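Local coordinates for probable thiamine pyrophosphokinase (Staphylococcus saprophyticus, PDB 3L8M), which probably transfers a pyrophosphate group from ATP to thiamine, giving thiamine diphosphate, at residues M1-P13 and E23-L35. Sequence-based numbering, arbitrary orientation.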
HETATM    1  N   MSE A   1      -6.082  10.053   6.977  1.00 50.13           N
HETATM    2  CA  MSE A   1      -5.890   8.606   7.267  1.00 36.72           C
HETATM    3  C   MSE A   1      -7.190   8.084   7.862  1.00 39.92           C
HETATM    4  O   MSE A   1      -7.730   8.681   8.789  1.00 28.27           O
HETATM    5  CB  MSE A   1      -4.727   8.420   8.247  1.00 39.24           C
HETATM    6  CG  MSE A   1      -4.314   6.974   8.450  1.00 32.91           C
HETATM    7 SE   MSE A   1      -2.538   6.815   9.187  0.76 52.54          SE
HETATM    8  CE  MSE A   1      -2.948   7.159  11.034  1.00 52.45           C
ATOM      9  N   LYS A   2      -7.686   6.974   7.319  1.00 29.95           N
ATOM     10  CA  LYS A   2      -8.946   6.381   7.752  1.00 30.26           C
ATOM     11  C   LYS A   2      -8.837   5.067   8.535  1.00 27.95           C
ATOM     12  O   LYS A   2      -8.097   4.156   8.152  1.00 23.43           O
ATOM     13  CB  LYS A   2      -9.829   6.157   6.525  1.00 21.59           C
ATOM     14  CG  LYS A   2     -11.199   5.567   6.819  1.00 36.80           C
ATOM     15  CD  LYS A   2     -11.800   5.024   5.528  1.00 45.53           C
ATOM     16  CE  LYS A   2     -13.130   4.325   5.751  1.00 50.63           C
ATOM     17  NZ  LYS A   2     -13.499   3.536   4.545  1.00 51.24           N
ATOM     18  N   ALA A   3      -9.590   4.962   9.626  1.00 22.34           N
ATOM     19  CA  ALA A   3      -9.566   3.735  10.415  1.00 22.51           C
ATOM     20  C   ALA A   3     -10.973   3.167  10.628  1.00 21.89           C
ATOM     21  O   ALA A   3     -11.922   3.906  10.893  1.00 16.51           O
ATOM     22  CB  ALA A   3      -8.889   3.980  11.762  1.00 20.21           C
ATOM     23  N   ASN A   4     -11.094   1.849  10.489  1.00 22.62           N
ATOM     24  CA  ASN A   4     -12.363   1.153  10.683  1.00 19.92           C
ATOM     25  C   ASN A   4     -12.239   0.327  11.949  1.00 20.50           C
ATOM     26  O   ASN A   4     -11.254  -0.383  12.127  1.00 24.45           O
ATOM     27  CB  ASN A   4     -12.656   0.194   9.529  1.00 22.32           C
ATOM     28  CG  ASN A   4     -12.803   0.897   8.213  1.00 24.55           C
ATOM     29  OD1 ASN A   4     -13.675   1.756   8.046  1.00 28.20           O
ATOM     30  ND2 ASN A   4     -11.948   0.541   7.257  1.00 28.07           N
ATOM     31  N   LEU A   5     -13.230   0.422  12.825  1.00 15.27           N
ATOM     32  CA  LEU A   5     -13.223  -0.352  14.062  1.00 14.79           C
ATOM     33  C   LEU A   5     -14.318  -1.398  14.022  1.00 19.88           C
ATOM     34  O   LEU A   5     -15.435  -1.126  13.579  1.00 26.13           O
ATOM     35  CB  LEU A   5     -13.449   0.547  15.289  1.00  8.85           C
ATOM     36  CG  LEU A   5     -12.223   1.266  15.866  1.00 21.58           C
ATOM     37  CD1 LEU A   5     -11.692   2.283  14.862  1.00 23.90           C
ATOM     38  CD2 LEU A   5     -12.597   1.935  17.190  1.00 18.94           C
ATOM     39  N   LEU A   6     -13.995  -2.606  14.465  1.00 15.56           N
ATOM     40  CA  LEU A   6     -14.995  -3.648  14.524  1.00 21.23           C
ATOM     41  C   LEU A   6     -15.196  -4.014  15.999  1.00 26.72           C
ATOM     42  O   LEU A   6     -14.243  -4.389  16.679  1.00 27.92           O
ATOM     43  CB  LEU A   6     -14.551  -4.869  13.723  1.00  8.23           C
ATOM     44  CG  LEU A   6     -15.614  -5.965  13.591  1.00 19.56           C
ATOM     45  CD1 LEU A   6     -16.886  -5.363  13.001  1.00 12.62           C
ATOM     46  CD2 LEU A   6     -15.086  -7.102  12.707  1.00  6.51           C
ATOM     47  N   CYS A   7     -16.429  -3.880  16.487  1.00 27.69           N
ATOM     48  CA  CYS A   7     -16.761  -4.208  17.880  1.00 31.83           C
ATOM     49  C   CYS A   7     -17.494  -5.535  18.023  1.00 32.60           C
ATOM     50  O   CYS A   7     -17.731  -5.983  19.135  1.00 32.78           O
ATOM     51  CB  CYS A   7     -17.657  -3.146  18.503  1.00 28.66           C
ATOM     52  SG  CYS A   7     -17.054  -1.482  18.414  1.00 34.87           S
ATOM     53  N   GLY A   8     -17.863  -6.152  16.905  1.00 39.37           N
ATOM     54  CA  GLY A   8     -18.586  -7.408  16.957  1.00 31.43           C
ATOM     55  C   GLY A   8     -19.224  -7.726  15.617  1.00 38.61           C
ATOM     56  O   GLY A   8     -18.933  -7.046  14.634  1.00 35.44           O
ATOM     57  N   ASN A   9     -20.103  -8.730  15.567  1.00 32.81           N
ATOM     58  CA  ASN A   9     -20.728  -9.123  14.303  1.00 35.11           C
ATOM     59  C   ASN A   9     -22.226  -8.847  14.122  1.00 32.63           C
ATOM     60  O   ASN A   9     -22.864  -9.441  13.248  1.00 35.08           O
ATOM     61  CB  ASN A   9     -20.452 -10.612  14.043  1.00 52.63           C
ATOM     62  CG  ASN A   9     -21.120 -11.518  15.060  1.00 56.96           C
ATOM     63  OD1 ASN A   9     -21.337 -11.130  16.211  1.00 60.06           O
ATOM     64  ND2 ASN A   9     -21.437 -12.739  14.645  1.00 60.16           N
ATOM     65  N   ARG A  10     -22.791  -7.947  14.924  1.00 23.55           N
ATOM     66  CA  ARG A  10     -24.217  -7.620  14.805  1.00 25.91           C
ATOM     67  C   ARG A  10     -24.508  -6.464  13.845  1.00 29.85           C
ATOM     68  O   ARG A  10     -23.867  -5.416  13.910  1.00 24.55           O
ATOM     69  CB  ARG A  10     -24.808  -7.256  16.167  1.00 31.71           C
ATOM     70  CG  ARG A  10     -25.037  -8.414  17.111  1.00 35.67           C
ATOM     71  CD  ARG A  10     -25.492  -7.896  18.471  1.00 49.89           C
ATOM     72  NE  ARG A  10     -25.567  -8.970  19.451  1.00 43.92           N
ATOM     73  CZ  ARG A  10     -26.513  -9.902  19.461  1.00 55.96           C
ATOM     74  NH1 ARG A  10     -27.477  -9.884  18.548  1.00 61.06           N
ATOM     75  NH2 ARG A  10     -26.476 -10.871  20.367  1.00 53.24           N
ATOM     76  N   ASN A  11     -25.485  -6.677  12.964  1.00 26.17           N
ATOM     77  CA  ASN A  11     -25.938  -5.684  11.992  1.00 28.06           C
ATOM     78  C   ASN A  11     -24.850  -5.117  11.080  1.00 27.09           C
ATOM     79  O   ASN A  11     -24.985  -4.012  10.552  1.00 20.95           O
ATOM     80  CB  ASN A  11     -26.641  -4.536  12.725  1.00 26.37           C
ATOM     81  CG  ASN A  11     -27.744  -5.020  13.641  1.00 24.22           C
ATOM     82  OD1 ASN A  11     -28.529  -5.897  13.278  1.00 28.29           O
ATOM     83  ND2 ASN A  11     -27.817  -4.450  14.835  1.00 21.08           N
ATOM     84  N   LEU A  12     -23.779  -5.872  10.884  1.00 25.41           N
ATOM     85  CA  LEU A  12     -22.693  -5.402  10.030  1.00 25.66           C
ATOM     86  C   LEU A  12     -23.133  -5.328   8.584  1.00 28.33           C
ATOM     87  O   LEU A  12     -23.879  -6.193   8.116  1.00 28.23           O
ATOM     88  CB  LEU A  12     -21.495  -6.341  10.115  1.00 26.00           C
ATOM     89  CG  LEU A  12     -20.844  -6.452  11.486  1.00 38.99           C
ATOM     90  CD1 LEU A  12     -19.528  -7.197  11.337  1.00 37.54           C
ATOM     91  CD2 LEU A  12     -20.610  -5.058  12.061  1.00 33.26           C
ATOM     92  N   PRO A  13     -22.702  -4.280   7.859  1.00 25.84           N
ATOM     93  CA  PRO A  13     -23.100  -4.193   6.450  1.00 20.21           C
ATOM     94  C   PRO A  13     -22.533  -5.452   5.796  1.00 29.09           C
ATOM     95  O   PRO A  13     -21.389  -5.839   6.063  1.00 23.25           O
ATOM     96  CB  PRO A  13     -22.409  -2.915   5.982  1.00 29.55           C
ATOM     97  CG  PRO A  13     -22.429  -2.050   7.236  1.00 28.50           C
ATOM     98  CD  PRO A  13     -22.028  -3.046   8.305  1.00 17.45           C
ATOM     99  N   GLU A  23      -8.097  -1.773   3.955  1.00 26.96           N
ATOM    100  CA  GLU A  23      -8.055  -0.533   4.731  1.00 31.00           C
ATOM    101  C   GLU A  23      -7.508  -0.814   6.137  1.00 28.73           C
ATOM    102  O   GLU A  23      -7.215  -1.952   6.468  1.00 24.87           O
ATOM    103  CB  GLU A  23      -9.449   0.092   4.799  1.00 34.74           C
ATOM    104  CG  GLU A  23     -10.104   0.180   3.436  1.00 36.65           C
ATOM    105  CD  GLU A  23     -11.299   1.107   3.398  1.00 31.39           C
ATOM    106  OE1 GLU A  23     -11.941   1.308   4.449  1.00 40.60           O
ATOM    107  OE2 GLU A  23     -11.605   1.625   2.302  1.00 47.31           O
ATOM    108  N   HIS A  24      -7.342   0.217   6.951  1.00 27.58           N
ATOM    109  CA  HIS A  24      -6.822   0.019   8.304  1.00 20.73           C
ATOM    110  C   HIS A  24      -7.956  -0.422   9.236  1.00 23.75           C
ATOM    111  O   HIS A  24      -8.959   0.291   9.379  1.00 22.05           O
ATOM    112  CB  HIS A  24      -6.213   1.321   8.830  1.00 30.00           C
ATOM    113  CG  HIS A  24      -5.146   1.899   7.952  1.00 36.26           C
ATOM    114  ND1 HIS A  24      -3.891   1.336   7.832  1.00 36.34           N
ATOM    115  CD2 HIS A  24      -5.148   2.990   7.148  1.00 34.96           C
ATOM    116  CE1 HIS A  24      -3.167   2.057   6.992  1.00 42.23           C
ATOM    117  NE2 HIS A  24      -3.906   3.067   6.563  1.00 38.08           N
ATOM    118  N   TRP A  25      -7.806  -1.595   9.856  1.00 21.22           N
ATOM    119  CA  TRP A  25      -8.820  -2.099  10.777  1.00 17.69           C
ATOM    120  C   TRP A  25      -8.317  -2.248  12.208  1.00 21.90           C
ATOM    121  O   TRP A  25      -7.228  -2.769  12.445  1.00 21.57           O
ATOM    122  CB  TRP A  25      -9.382  -3.446  10.311  1.00 13.35           C
ATOM    123  CG  TRP A  25     -10.411  -3.363   9.208  1.00 22.75           C
ATOM    124  CD1 TRP A  25     -10.186  -3.438   7.850  1.00 24.34           C
ATOM    125  CD2 TRP A  25     -11.832  -3.215   9.369  1.00 17.30           C
ATOM    126  NE1 TRP A  25     -11.381  -3.350   7.164  1.00 24.21           N
ATOM    127  CE2 TRP A  25     -12.404  -3.213   8.072  1.00 25.36           C
ATOM    128  CE3 TRP A  25     -12.678  -3.085  10.482  1.00 22.95           C
ATOM    129  CZ2 TRP A  25     -13.786  -3.086   7.860  1.00 18.96           C
ATOM    130  CZ3 TRP A  25     -14.069  -2.952  10.266  1.00 13.47           C
ATOM    131  CH2 TRP A  25     -14.596  -2.956   8.965  1.00 18.55           C
ATOM    132  N   ILE A  26      -9.145  -1.799  13.150  1.00 18.31           N
ATOM    133  CA  ILE A  26      -8.865  -1.849  14.584  1.00 18.21           C
ATOM    134  C   ILE A  26      -9.867  -2.813  15.240  1.00 22.12           C
ATOM    135  O   ILE A  26     -11.070  -2.733  14.977  1.00 21.15           O
ATOM    136  CB  ILE A  26      -9.082  -0.459  15.253  1.00 23.49           C
ATOM    137  CG1 ILE A  26      -8.363   0.651  14.478  1.00 24.41           C
ATOM    138  CG2 ILE A  26      -8.646  -0.518  16.714  1.00 20.27           C
ATOM    139  CD1 ILE A  26      -6.867   0.498  14.392  1.00 30.46           C
ATOM    140  N   GLY A  27      -9.394  -3.715  16.089  1.00 14.97           N
ATOM    141  CA  GLY A  27     -10.327  -4.628  16.735  1.00 28.66           C
ATOM    142  C   GLY A  27     -10.692  -4.245  18.173  1.00 29.03           C
ATOM    143  O   GLY A  27      -9.808  -3.970  18.990  1.00 25.07           O
ATOM    144  N   ILE A  28     -11.990  -4.210  18.477  1.00 23.87           N
ATOM    145  CA  ILE A  28     -12.467  -3.890  19.821  1.00 23.13           C
ATOM    146  C   ILE A  28     -13.169  -5.139  20.363  1.00 33.86           C
ATOM    147  O   ILE A  28     -14.186  -5.583  19.815  1.00 32.30           O
ATOM    148  CB  ILE A  28     -13.492  -2.712  19.831  1.00 19.71           C
ATOM    149  CG1 ILE A  28     -12.910  -1.473  19.147  1.00 12.57           C
ATOM    150  CG2 ILE A  28     -13.847  -2.351  21.281  1.00 14.56           C
ATOM    151  CD1 ILE A  28     -11.670  -0.895  19.841  1.00 23.68           C
ATOM    152  N   ASP A  29     -12.620  -5.702  21.435  1.00 33.88           N
ATOM    153  CA  ASP A  29     -13.179  -6.902  22.055  1.00 28.30           C
ATOM    154  C   ASP A  29     -13.343  -8.026  21.037  1.00 25.41           C
ATOM    155  O   ASP A  29     -12.362  -8.452  20.430  1.00 27.53           O
ATOM    156  CB  ASP A  29     -14.518  -6.577  22.714  1.00 19.25           C
ATOM    157  CG  ASP A  29     -14.418  -5.411  23.671  1.00 35.10           C
ATOM    158  OD1 ASP A  29     -13.504  -5.437  24.519  1.00 28.73           O
ATOM    159  OD2 ASP A  29     -15.238  -4.470  23.576  1.00 45.26           O
ATOM    160  N   ARG A  30     -14.571  -8.504  20.852  1.00 33.06           N
ATOM    161  CA  ARG A  30     -14.853  -9.587  19.907  1.00 36.20           C
ATOM    162  C   ARG A  30     -14.516  -9.241  18.447  1.00 34.06           C
ATOM    163  O   ARG A  30     -14.281 -10.134  17.635  1.00 32.14           O
ATOM    164  CB  ARG A  30     -16.326 -10.005  20.001  1.00 43.79           C
ATOM    165  CG  ARG A  30     -16.709 -10.693  21.297  1.00 52.24           C
ATOM    166  CD  ARG A  30     -18.201 -11.018  21.320  1.00 69.58           C
ATOM    167  NE  ARG A  30     -18.590 -11.738  22.531  1.00 70.56           N
ATOM    168  CZ  ARG A  30     -19.816 -12.199  22.773  1.00 77.34           C
ATOM    169  NH1 ARG A  30     -20.790 -12.017  21.886  1.00 72.94           N
ATOM    170  NH2 ARG A  30     -20.067 -12.850  23.902  1.00 71.64           N
ATOM    171  N   GLY A  31     -14.511  -7.955  18.110  1.00 27.54           N
ATOM    172  CA  GLY A  31     -14.169  -7.572  16.754  1.00 20.34           C
ATOM    173  C   GLY A  31     -12.792  -8.109  16.396  1.00 20.89           C
ATOM    174  O   GLY A  31     -12.561  -8.548  15.272  1.00 32.07           O
ATOM    175  N   THR A  32     -11.877  -8.097  17.360  1.00 19.44           N
ATOM    176  CA  THR A  32     -10.514  -8.581  17.139  1.00 22.21           C
ATOM    177  C   THR A  32     -10.472  -9.969  16.485  1.00 24.21           C
ATOM    178  O   THR A  32      -9.881 -10.138  15.425  1.00 25.75           O
ATOM    179  CB  THR A  32      -9.714  -8.619  18.470  1.00 26.03           C
ATOM    180  OG1 THR A  32      -9.741  -7.323  19.083  1.00 16.79           O
ATOM    181  CG2 THR A  32      -8.273  -9.015  18.224  1.00 16.60           C
ATOM    182  N   LEU A  33     -11.097 -10.958  17.113  1.00 29.09           N
ATOM    183  CA  LEU A  33     -11.113 -12.308  16.558  1.00 28.04           C
ATOM    184  C   LEU A  33     -11.832 -12.409  15.205  1.00 31.26           C
ATOM    185  O   LEU A  33     -11.431 -13.209  14.359  1.00 25.97           O
ATOM    186  CB  LEU A  33     -11.751 -13.285  17.556  1.00 45.74           C
ATOM    187  CG  LEU A  33     -10.997 -13.533  18.875  1.00 50.61           C
ATOM    188  CD1 LEU A  33      -9.565 -13.959  18.561  1.00 45.77           C
ATOM    189  CD2 LEU A  33     -11.000 -12.274  19.740  1.00 56.31           C
ATOM    190  N   ILE A  34     -12.885 -11.614  14.994  1.00 25.79           N
ATOM    191  CA  ILE A  34     -13.598 -11.663  13.714  1.00 21.92           C
ATOM    192  C   ILE A  34     -12.660 -11.165  12.601  1.00 27.28           C
ATOM    193  O   ILE A  34     -12.655 -11.711  11.494  1.00 22.55           O
ATOM    194  CB  ILE A  34     -14.886 -10.772  13.683  1.00 25.79           C
ATOM    195  CG1 ILE A  34     -15.850 -11.125  14.825  1.00 26.37           C
ATOM    196  CG2 ILE A  34     -15.589 -10.943  12.344  1.00 25.60           C
ATOM    197  CD1 ILE A  34     -16.170 -12.600  14.962  1.00 42.88           C
ATOM    198  N   LEU A  35     -11.872 -10.128  12.888  1.00 22.85           N
ATOM    199  CA  LEU A  35     -10.943  -9.598  11.883  1.00 25.12           C
ATOM    200  C   LEU A  35      -9.943 -10.664  11.450  1.00 23.65           C
ATOM    201  O   LEU A  35      -9.816 -10.971  10.262  1.00 27.26           O
ATOM    202  CB  LEU A  35     -10.190  -8.371  12.419  1.00 11.41           C
ATOM    203  CG  LEU A  35     -11.057  -7.112  12.493  1.00 18.87           C
ATOM    204  CD1 LEU A  35     -10.314  -5.970  13.142  1.00 16.21           C
ATOM    205  CD2 LEU A  35     -11.468  -6.734  11.090  1.00  5.99           C
TER
HETATM  206  O   HOH W   1      -8.075   2.781   5.917  1.00 38.97           O
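N4 on strand 2-6 bridges W25 and E23. Its CB sits over one face of the W25 six-membered ring, 3.4 Å from the centroid and 10° off the normal, which meets the criteria for a CH-pi contact; L35 CD2 lies over the opposite face. With CG beside the backbone N (chi1 -62°), the amide swings toward E23, and N4 ND2 donates to E23 OE1 at 2.9 Å. Amide and carboxylate planes are only 7° apart, and OE1 accepts through its anti lone pair, the one away from the other carboxylate oxygen. K2, extended throughout, brings NZ to the syn side of the same E23 OE1, somewhat out of the carboxylate plane, at 2.7 Å, a salt bridge; two donors thus hold one oxygen, which should limit the carboxylate's rotation.

The backbones pair in parallel: N4 N bonds to H24 O, I26 N to N4 O, L6 N to I26 O and I28 N to L6 O. Water links K2 O with H24 N. On the other sheet face L5 lies alongside I26, L5 CG to I26 CB 3.6 Å. G31 CA makes a CA-H...O contact with L6 O at 3.2 Å, while on the N4 and W25 face L6 CD2 reaches I34 CB at 3.8 Å, seating helix 30-37 against the strand end.

Strands 2-6 and 24-28 belong to a beta-alpha-beta unit in the mixed sheet: helix 16-19 packs on W25 and I34, helix 77-87 covers L5 on the other face, and strand 92-96 flanks strand 2-6.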